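PDB 3QXZ: enoyl-CoA hydratase/isomerase, which probably hydrates or isomerises the double bond of enoyl-CoA thioesters, as a member of the enoyl-CoA hydratase/isomerase family. Local coordinates for residues 103-108 with 123-128. Sequence-based numbering, arbitrary orientation.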
loop_
_atom_site.group_PDB
_atom_site.type_symbol
_atom_site.label_atom_id
_atom_site.label_comp_id
_atom_site.label_asym_id
_atom_site.label_seq_id
_atom_site.Cartn_x
_atom_site.Cartn_y
_atom_site.Cartn_z
ATOM N N ALA A 103 16.469 4.877 -8.917
ATOM C CA ALA A 103 17.376 3.728 -8.927
ATOM C C ALA A 103 17.205 2.975 -10.230
ATOM O O ALA A 103 16.118 2.405 -10.518
ATOM C CB ALA A 103 17.131 2.835 -7.714
ATOM N N ALA A 104 18.257 3.028 -11.041
ATOM C CA ALA A 104 18.336 2.274 -12.289
ATOM C C ALA A 104 18.979 0.937 -11.943
ATOM O O ALA A 104 20.211 0.787 -11.948
ATOM C CB ALA A 104 19.161 3.059 -13.333
ATOM N N VAL A 105 18.118 -0.003 -11.546
ATOM C CA VAL A 105 18.552 -1.302 -11.032
ATOM C C VAL A 105 18.802 -2.212 -12.236
ATOM O O VAL A 105 17.927 -2.940 -12.707
ATOM C CB VAL A 105 17.542 -1.883 -10.019
ATOM C CG1 VAL A 105 18.071 -3.154 -9.424
ATOM C CG2 VAL A 105 17.268 -0.864 -8.891
ATOM N N ASN A 106 20.020 -2.094 -12.757
ATOM C CA ASN A 106 20.411 -2.685 -14.039
ATOM C C ASN A 106 20.707 -4.175 -13.991
ATOM O O ASN A 106 21.014 -4.779 -15.014
ATOM C CB ASN A 106 21.643 -1.954 -14.578
ATOM C CG ASN A 106 22.770 -1.965 -13.590
ATOM O OD1 ASN A 106 22.684 -1.325 -12.543
ATOM N ND2 ASN A 106 23.837 -2.752 -13.874
ATOM N N GLY A 107 20.655 -4.763 -12.800
ATOM C CA GLY A 107 20.925 -6.185 -12.625
ATOM C C GLY A 107 20.792 -6.549 -11.162
ATOM O O GLY A 107 20.131 -5.829 -10.400
ATOM N N HIS A 108 21.424 -7.645 -10.753
ATOM C CA HIS A 108 21.206 -8.228 -9.418
ATOM C C HIS A 108 21.251 -7.208 -8.314
ATOM O O HIS A 108 22.165 -6.380 -8.255
ATOM C CB HIS A 108 22.264 -9.293 -9.115
ATOM C CG HIS A 108 22.453 -10.279 -10.222
ATOM N ND1 HIS A 108 21.399 -10.902 -10.847
ATOM C CD2 HIS A 108 23.578 -10.743 -10.819
ATOM C CE1 HIS A 108 21.864 -11.733 -11.767
ATOM N NE2 HIS A 108 23.183 -11.648 -11.772
ATOM N N ARG A 123 11.988 3.117 -9.026
ATOM C CA ARG A 123 12.877 2.005 -9.398
ATOM C C ARG A 123 12.503 1.454 -10.766
ATOM O O ARG A 123 11.337 1.175 -11.042
ATOM C CB ARG A 123 12.798 0.863 -8.372
ATOM C CG ARG A 123 13.724 1.047 -7.176
ATOM C CD ARG A 123 13.388 0.114 -5.988
ATOM N NE ARG A 123 12.049 0.413 -5.480
ATOM C CZ ARG A 123 11.735 1.508 -4.806
ATOM N NH1 ARG A 123 12.666 2.396 -4.441
ATOM N NH2 ARG A 123 10.468 1.726 -4.524
ATOM N N ILE A 124 13.529 1.276 -11.594
ATOM C CA ILE A 124 13.386 0.554 -12.857
ATOM C C ILE A 124 14.306 -0.648 -12.735
ATOM O O ILE A 124 15.510 -0.481 -12.454
ATOM C CB ILE A 124 13.780 1.444 -14.051
ATOM C CG1 ILE A 124 12.874 2.689 -14.107
ATOM C CG2 ILE A 124 13.686 0.641 -15.375
ATOM C CD1 ILE A 124 13.302 3.680 -15.215
ATOM N N LEU A 125 13.742 -1.850 -12.907
ATOM C CA LEU A 125 14.498 -3.104 -12.709
ATOM C C LEU A 125 14.736 -3.878 -14.000
ATOM O O LEU A 125 13.881 -3.928 -14.882
ATOM C CB LEU A 125 13.801 -4.022 -11.677
ATOM C CG LEU A 125 14.178 -3.856 -10.203
ATOM C CD1 LEU A 125 13.867 -2.461 -9.666
ATOM C CD2 LEU A 125 13.441 -4.914 -9.351
ATOM N N ALA A 126 15.900 -4.506 -14.053
ATOM C CA ALA A 126 16.288 -5.380 -15.164
ATOM C C ALA A 126 15.531 -6.706 -15.076
ATOM O O ALA A 126 15.563 -7.384 -14.037
ATOM C CB ALA A 126 17.775 -5.638 -15.100
ATOM N N GLU A 127 14.919 -7.114 -16.193
ATOM C CA GLU A 127 14.218 -8.406 -16.250
ATOM C C GLU A 127 15.096 -9.619 -15.923
ATOM O O GLU A 127 14.613 -10.614 -15.369
ATOM C CB GLU A 127 13.524 -8.570 -17.612
ATOM C CG GLU A 127 12.285 -7.682 -17.722
ATOM C CD GLU A 127 11.827 -7.455 -19.161
ATOM O OE1 GLU A 127 12.406 -8.058 -20.090
ATOM O OE2 GLU A 127 10.881 -6.663 -19.359
ATOM N N GLU A 128 16.379 -9.520 -16.243
ATOM C CA GLU A 128 17.324 -10.639 -16.061
ATOM C C GLU A 128 17.903 -10.732 -14.650
ATOM O O GLU A 128 18.622 -11.686 -14.335
ATOM C CB GLU A 128 18.466 -10.544 -17.085
ATOM C CG GLU A 128 18.030 -10.570 -18.556
ATOM C CD GLU A 128 17.775 -9.183 -19.149
ATOM O OE1 GLU A 128 17.539 -8.205 -18.397
ATOM O OE2 GLU A 128 17.805 -9.063 -20.395
#
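Val105 and Leu125 stand side by side on one face of the sheet, pointing the same way from neighbouring parallel strands. Leu125 CD1 lies 3.7 Å from Val105 CB and also meets Val105 CG2, while Leu125 CG faces Val105 CG1. With CG1 anti to the backbone N (chi1 -175°), Val105 presents both methyls to the leucine, and Tyr131 touches the two residues. On the same face Ala103 CB rests on the aliphatic start of Arg123, 3.9 Å from its CG. The arginine chain then bends at chi3 and leads its guanidinium away, to the carbonyl oxygens of Ala117, Ala120 and Leu179. Ala104 and Ile124 occupy the other face, under helix 186-203.

Three backbone bonds join the strands: Ile124 N to Ala103 O (3.0 Å), Val105 N to Ile124 O (2.8 Å) and Ala126 N to Val105 O. Beyond the last bond Ala126 CB fits against the turning chain, 3.4 Å from Asn106 O, while the Asn106 amide is held by Gly59 and Ala63. Between strands 101-105 and 122-126 the chain runs through strand 108-110 and helix 112-117; their parallel, adjacent return is consistent with the repeated beta-beta-alpha units of the crotonase fold.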